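Local structure of kinesin-like protein Nod (Drosophila melanogaster, 3DC4) at residues K163-L168 against H173-A178; I285-S290 against V295-L300. The protein binds and hydrolyses ATP and binds microtubules through its kinesin motor domain, the part in this structure, and is needed for segregating non-exchange chromosomes in meiosis. All blocks are in the same frame, centred on the assembly; numbering follows the deposited sequence.

Contact 1 of 2, residues K163-L168 against H173-A178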
loop_
_atom_site.group_PDB
_atom_site.type_symbol
_atom_site.label_atom_id
_atom_site.label_comp_id
_atom_site.label_asym_id
_atom_site.label_seq_id
_atom_site.Cartn_x
_atom_site.Cartn_y
_atom_site.Cartn_z
ATOM N N LYS A 163 -2.572 -17.489 2.213
ATOM C CA LYS A 163 -3.758 -17.981 1.531
ATOM C C LYS A 163 -4.692 -16.812 1.252
ATOM O O LYS A 163 -5.115 -16.112 2.172
ATOM C CB LYS A 163 -4.469 -19.022 2.393
ATOM C CG LYS A 163 -3.621 -20.248 2.711
ATOM C CD LYS A 163 -4.388 -21.256 3.549
ATOM C CE LYS A 163 -4.817 -20.658 4.879
ATOM N NZ LYS A 163 -5.569 -21.643 5.706
ATOM N N PRO A 164 -5.019 -16.583 -0.027
ATOM C CA PRO A 164 -5.906 -15.494 -0.445
ATOM C C PRO A 164 -7.387 -15.762 -0.159
ATOM O O PRO A 164 -7.889 -16.863 -0.397
ATOM C CB PRO A 164 -5.617 -15.376 -1.936
ATOM C CG PRO A 164 -5.345 -16.791 -2.321
ATOM C CD PRO A 164 -4.449 -17.268 -1.202
ATOM N N PHE A 165 -8.071 -14.739 0.349
ATOM C CA PHE A 165 -9.491 -14.815 0.679
ATOM C C PHE A 165 -10.238 -13.599 0.133
ATOM O O PHE A 165 -9.822 -12.456 0.343
ATOM C CB PHE A 165 -9.678 -14.876 2.195
ATOM C CG PHE A 165 -9.203 -16.159 2.810
ATOM C CD1 PHE A 165 -9.999 -17.300 2.768
ATOM C CD2 PHE A 165 -7.951 -16.235 3.411
ATOM C CE1 PHE A 165 -9.555 -18.501 3.316
ATOM C CE2 PHE A 165 -7.495 -17.431 3.961
ATOM C CZ PHE A 165 -8.300 -18.566 3.914
ATOM N N ASP A 166 -11.342 -13.851 -0.565
ATOM C CA ASP A 166 -12.155 -12.784 -1.136
ATOM C C ASP A 166 -13.173 -12.353 -0.084
ATOM O O ASP A 166 -14.168 -13.040 0.144
ATOM C CB ASP A 166 -12.878 -13.296 -2.381
ATOM C CG ASP A 166 -13.533 -12.186 -3.171
ATOM O OD1 ASP A 166 -13.734 -11.079 -2.618
ATOM O OD2 ASP A 166 -13.862 -12.428 -4.349
ATOM N N LEU A 167 -12.916 -11.214 0.552
ATOM C CA LEU A 167 -13.787 -10.698 1.606
ATOM C C LEU A 167 -15.099 -10.073 1.145
ATOM O O LEU A 167 -15.920 -9.686 1.973
ATOM C CB LEU A 167 -13.022 -9.681 2.460
ATOM C CG LEU A 167 -12.113 -10.225 3.569
ATOM C CD1 LEU A 167 -11.239 -11.332 3.048
ATOM C CD2 LEU A 167 -11.284 -9.091 4.149
ATOM N N LEU A 168 -15.301 -9.968 -0.164
ATOM C CA LEU A 168 -16.530 -9.372 -0.682
ATOM C C LEU A 168 -17.407 -10.394 -1.414
ATOM O O LEU A 168 -18.461 -10.045 -1.944
ATOM C CB LEU A 168 -16.193 -8.196 -1.615
ATOM C CG LEU A 168 -15.441 -7.002 -1.002
ATOM C CD1 LEU A 168 -15.049 -6.011 -2.098
ATOM C CD2 LEU A 168 -16.317 -6.315 0.037
ATOM N N HIS A 173 -14.511 -17.092 3.677
ATOM C CA HIS A 173 -13.695 -17.981 4.491
ATOM C C HIS A 173 -13.190 -19.177 3.695
ATOM O O HIS A 173 -12.820 -20.202 4.263
ATOM C CB HIS A 173 -14.492 -18.451 5.711
ATOM C CG HIS A 173 -14.788 -17.357 6.692
ATOM N ND1 HIS A 173 -13.797 -16.642 7.328
ATOM C CD2 HIS A 173 -15.963 -16.859 7.146
ATOM C CE1 HIS A 173 -14.347 -15.751 8.134
ATOM N NE2 HIS A 173 -15.661 -15.862 8.042
ATOM N N MET A 174 -13.174 -19.032 2.375
ATOM C CA MET A 174 -12.708 -20.087 1.484
ATOM C C MET A 174 -11.486 -19.632 0.692
ATOM O O MET A 174 -11.516 -18.598 0.027
ATOM C CB MET A 174 -13.820 -20.490 0.514
ATOM C CG MET A 174 -14.935 -21.307 1.140
ATOM S SD MET A 174 -14.341 -22.911 1.715
ATOM C CE MET A 174 -13.973 -23.710 0.148
ATOM N N PRO A 175 -10.391 -20.405 0.758
ATOM C CA PRO A 175 -9.147 -20.088 0.048
ATOM C C PRO A 175 -9.346 -19.984 -1.462
ATOM O O PRO A 175 -10.257 -20.595 -2.015
ATOM C CB PRO A 175 -8.236 -21.255 0.421
ATOM C CG PRO A 175 -8.715 -21.637 1.784
ATOM C CD PRO A 175 -10.213 -21.586 1.621
ATOM N N MET A 176 -8.493 -19.206 -2.121
ATOM C CA MET A 176 -8.561 -19.042 -3.573
ATOM C C MET A 176 -7.311 -19.652 -4.196
ATOM O O MET A 176 -6.284 -19.789 -3.531
ATOM C CB MET A 176 -8.640 -17.563 -3.957
ATOM C CG MET A 176 -9.907 -16.854 -3.518
ATOM S SD MET A 176 -9.981 -15.168 -4.171
ATOM C CE MET A 176 -8.954 -14.305 -2.986
ATOM N N VAL A 177 -7.397 -20.013 -5.471
ATOM C CA VAL A 177 -6.262 -20.611 -6.163
ATOM C C VAL A 177 -6.357 -20.449 -7.679
ATOM O O VAL A 177 -7.402 -20.703 -8.280
ATOM C CB VAL A 177 -6.140 -22.117 -5.819
ATOM C CG1 VAL A 177 -7.418 -22.846 -6.200
ATOM C CG2 VAL A 177 -4.942 -22.721 -6.535
ATOM N N ALA A 178 -5.254 -20.018 -8.286
ATOM C CA ALA A 178 -5.180 -19.818 -9.730
ATOM C C ALA A 178 -6.244 -18.849 -10.233
ATOM O O ALA A 178 -6.620 -18.883 -11.406
ATOM C CB ALA A 178 -5.314 -21.158 -10.446
HETATM O O HOH W 1 -12.658 -16.246 -0.351
#
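The carbonyl oxygen of Pro-164 is approached by two groups of the following loop. The backbone N of Met-176 donates a hydrogen bond to Pro-164 O over 3.0 Å. That bond is bent, with 131° at the hydrogen, and the donor is tilted a little from the carbonyl plane. A CA-H of Pro-175 makes a further contact with the same oxygen, CA to O 3.5 Å. Two residues along the strand, a water joins the two backbones. It accepts from Asp-166 N at 2.7 Å and donates to Met-174 O at 2.6 Å. Segment 163-168 carries the short strand 164-166, which pairs antiparallel with strand 151-160 in the large mixed sheet of the kinesin motor domain. Residues 173-178 run past that strand without forming a regular strand of their own. Met-176 covers the strand with its side chain. Its CG stands beside the backbone N, and a bend at chi3 (-82°) turns the methyl back over the strand. CE lies 3.4 Å from both Phe-165 C and Asp-166 N, over the peptide link between them. It also packs on Pro-164 CB, while SD lies near Asp-166 CB. Phe-165 starts away from the loop, but its ring swings back alongside Pro-175. CE1 meets Pro-175 CD at 3.6 Å. His-173 C, Met-174 O and Pro-175 N lie obliquely to the ring, and Met-174 N is at its edge, in plane. Arg-207 adds a cation-pi contact to this ring. The carboxylate of Asp-166 turns to the chain beyond the strand. OD1 accepts from Leu-168 N at 3.1 Å, from above the carboxylate plane, in an Asx turn. OD2 takes a hydrogen bond from Thr-185 N.

Contact 2 of 2, residues I285-S290 against V295-L300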
loop_
_atom_site.group_PDB
_atom_site.type_symbol
_atom_site.label_atom_id
_atom_site.label_comp_id
_atom_site.label_asym_id
_atom_site.label_seq_id
_atom_site.Cartn_x
_atom_site.Cartn_y
_atom_site.Cartn_z
ATOM N N ILE A 285 10.238 -13.910 -13.390
ATOM C CA ILE A 285 9.958 -13.163 -12.168
ATOM C C ILE A 285 9.371 -14.064 -11.087
ATOM O O ILE A 285 8.388 -14.769 -11.318
ATOM C CB ILE A 285 8.979 -12.011 -12.452
ATOM C CG1 ILE A 285 9.498 -11.180 -13.627
ATOM C CG2 ILE A 285 8.829 -11.133 -11.216
ATOM C CD1 ILE A 285 8.543 -10.107 -14.091
ATOM N N PRO A 286 9.966 -14.043 -9.881
ATOM C CA PRO A 286 9.514 -14.859 -8.751
ATOM C C PRO A 286 8.190 -14.414 -8.134
ATOM O O PRO A 286 8.094 -14.223 -6.922
ATOM C CB PRO A 286 10.678 -14.756 -7.772
ATOM C CG PRO A 286 11.155 -13.358 -7.994
ATOM C CD PRO A 286 11.143 -13.236 -9.505
ATOM N N TYR A 287 7.170 -14.257 -8.970
ATOM C CA TYR A 287 5.858 -13.842 -8.488
ATOM C C TYR A 287 5.279 -14.849 -7.496
ATOM O O TYR A 287 4.674 -14.465 -6.493
ATOM C CB TYR A 287 4.886 -13.665 -9.663
ATOM C CG TYR A 287 5.161 -12.451 -10.529
ATOM C CD1 TYR A 287 5.389 -12.581 -11.898
ATOM C CD2 TYR A 287 5.175 -11.165 -9.977
ATOM C CE1 TYR A 287 5.624 -11.462 -12.696
ATOM C CE2 TYR A 287 5.410 -10.041 -10.766
ATOM C CZ TYR A 287 5.633 -10.196 -12.124
ATOM O OH TYR A 287 5.872 -9.094 -12.915
ATOM N N ARG A 288 5.470 -16.137 -7.769
ATOM C CA ARG A 288 4.933 -17.176 -6.897
ATOM C C ARG A 288 5.711 -17.401 -5.607
ATOM O O ARG A 288 5.398 -18.313 -4.841
ATOM C CB ARG A 288 4.793 -18.492 -7.671
ATOM C CG ARG A 288 3.704 -18.440 -8.729
ATOM C CD ARG A 288 3.314 -19.826 -9.209
ATOM N NE ARG A 288 2.119 -19.792 -10.050
ATOM C CZ ARG A 288 1.461 -20.874 -10.456
ATOM N NH1 ARG A 288 1.881 -22.080 -10.099
ATOM N NH2 ARG A 288 0.381 -20.748 -11.219
ATOM N N ASP A 289 6.718 -16.570 -5.362
ATOM C CA ASP A 289 7.501 -16.686 -4.138
ATOM C C ASP A 289 6.620 -16.418 -2.920
ATOM O O ASP A 289 6.941 -16.836 -1.809
ATOM C CB ASP A 289 8.683 -15.710 -4.164
ATOM C CG ASP A 289 9.982 -16.381 -4.572
ATOM O OD1 ASP A 289 9.918 -17.442 -5.223
ATOM O OD2 ASP A 289 11.064 -15.847 -4.247
ATOM N N SER A 290 5.504 -15.723 -3.131
ATOM C CA SER A 290 4.573 -15.420 -2.045
ATOM C C SER A 290 3.203 -15.074 -2.599
ATOM O O SER A 290 3.071 -14.691 -3.757
ATOM C CB SER A 290 5.065 -14.236 -1.209
ATOM O OG SER A 290 4.888 -13.019 -1.914
ATOM N N VAL A 295 -0.858 -12.137 -5.969
ATOM C CA VAL A 295 -2.074 -11.334 -6.067
ATOM C C VAL A 295 -1.796 -10.001 -6.757
ATOM O O VAL A 295 -2.616 -9.512 -7.534
ATOM C CB VAL A 295 -2.668 -11.061 -4.673
ATOM C CG1 VAL A 295 -3.858 -10.111 -4.790
ATOM C CG2 VAL A 295 -3.101 -12.374 -4.035
ATOM N N LEU A 296 -0.633 -9.416 -6.487
ATOM C CA LEU A 296 -0.290 -8.134 -7.088
ATOM C C LEU A 296 0.543 -8.291 -8.365
ATOM O O LEU A 296 1.130 -7.330 -8.846
ATOM C CB LEU A 296 0.474 -7.271 -6.069
ATOM C CG LEU A 296 -0.247 -6.975 -4.745
ATOM C CD1 LEU A 296 0.678 -6.208 -3.815
ATOM C CD2 LEU A 296 -1.523 -6.175 -5.014
ATOM N N GLN A 297 0.578 -9.497 -8.921
ATOM C CA GLN A 297 1.356 -9.759 -10.129
ATOM C C GLN A 297 1.052 -8.803 -11.277
ATOM O O GLN A 297 1.967 -8.307 -11.933
ATOM C CB GLN A 297 1.123 -11.189 -10.602
ATOM C CG GLN A 297 2.097 -11.628 -11.672
ATOM C CD GLN A 297 1.836 -13.039 -12.125
ATOM O OE1 GLN A 297 1.522 -13.906 -11.313
ATOM N NE2 GLN A 297 1.969 -13.283 -13.425
ATOM N N ALA A 298 -0.232 -8.552 -11.520
ATOM C CA ALA A 298 -0.642 -7.658 -12.597
ATOM C C ALA A 298 -0.238 -6.216 -12.320
ATOM O O ALA A 298 -0.149 -5.408 -13.241
ATOM C CB ALA A 298 -2.154 -7.744 -12.805
ATOM N N SER A 299 -0.000 -5.885 -11.055
ATOM C CA SER A 299 0.386 -4.523 -10.710
ATOM C C SER A 299 1.899 -4.354 -10.595
ATOM O O SER A 299 2.403 -3.234 -10.594
ATOM C CB SER A 299 -0.299 -4.095 -9.411
ATOM O OG SER A 299 -1.703 -4.043 -9.601
ATOM N N LEU A 300 2.613 -5.473 -10.508
ATOM C CA LEU A 300 4.067 -5.461 -10.407
ATOM C C LEU A 300 4.665 -5.695 -11.790
ATOM O O LEU A 300 5.397 -6.657 -12.016
ATOM C CB LEU A 300 4.534 -6.552 -9.439
ATOM C CG LEU A 300 4.130 -6.330 -7.976
ATOM C CD1 LEU A 300 4.552 -7.511 -7.123
ATOM C CD2 LEU A 300 4.781 -5.039 -7.474
#
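Tyr-287 and Gln-297 mark the closest approach of the two backbones, with their CA atoms 6.3 Å apart. No backbone-to-backbone hydrogen bond joins the segments. On one side Pro-286 is the centre of an inverse gamma turn, closed by Tyr-287 N to Ile-285 O at 2.7 Å. A 3-10 segment follows at 287-289. On the other side, residues 297-299 keep helical backbone angles without regular helix bonding. Tyr-287 carries the contact. CG2 of Ile-285, from its own segment, lies over one face of the ring. Gln-297 crosses from the other segment over the opposite face. The Gln-297 CG lies 3.3 Å from the ring centroid and 11° off the ring normal, a CH-pi contact. Gln-297 CG is anti to the backbone N (chi1 -168°), and the chain then runs extended across the ring. Its amide plane stacks on the ring plane, 8° from parallel. These segments flank the short helix 291-295 of the kinesin motor domain, with Ser-290 at its N-cap position. The tyrosine bridges the approach to this helix and the loop that leaves it for strand 305-312. Thr-293 OG1 and Thr-294 OG1 of the helix both hydrogen-bond to Tyr-287 O. At the far end of the ring, Tyr-287 OH donates to Leu-300 O over 2.6 Å. This acceptor lies at the ring edge, in its plane. The donor is tilted from the carbonyl plane of Leu-300. The bond fixes the hydroxyl end of the ring, while Leu-300 CB touches the neighbouring CE2 at 3.8 Å.

In the fold
Contacts 1 and 2 lie in one kinesin motor domain, with centres 16 Å apart. Their nearest atoms are about 4 Å apart and do not touch. Both are partly buried and away from the annotated nucleotide site. Contact 1 is further out, its centre about 19 Å from the chain centre against 15 Å, and three of its seven touching residues are exposed. It lays a loop on a strand of the large sheet, through one backbone bond, a water, and packing of a methionine and a phenylalanine. Contact 2 joins the loops on either side of helix 291-295. Its chemistry is that of one tyrosine, with Gln-297 over a face and its hydroxyl bonded to a backbone carbonyl. Arg-180 lies near both, against Pro-164 and Val-295.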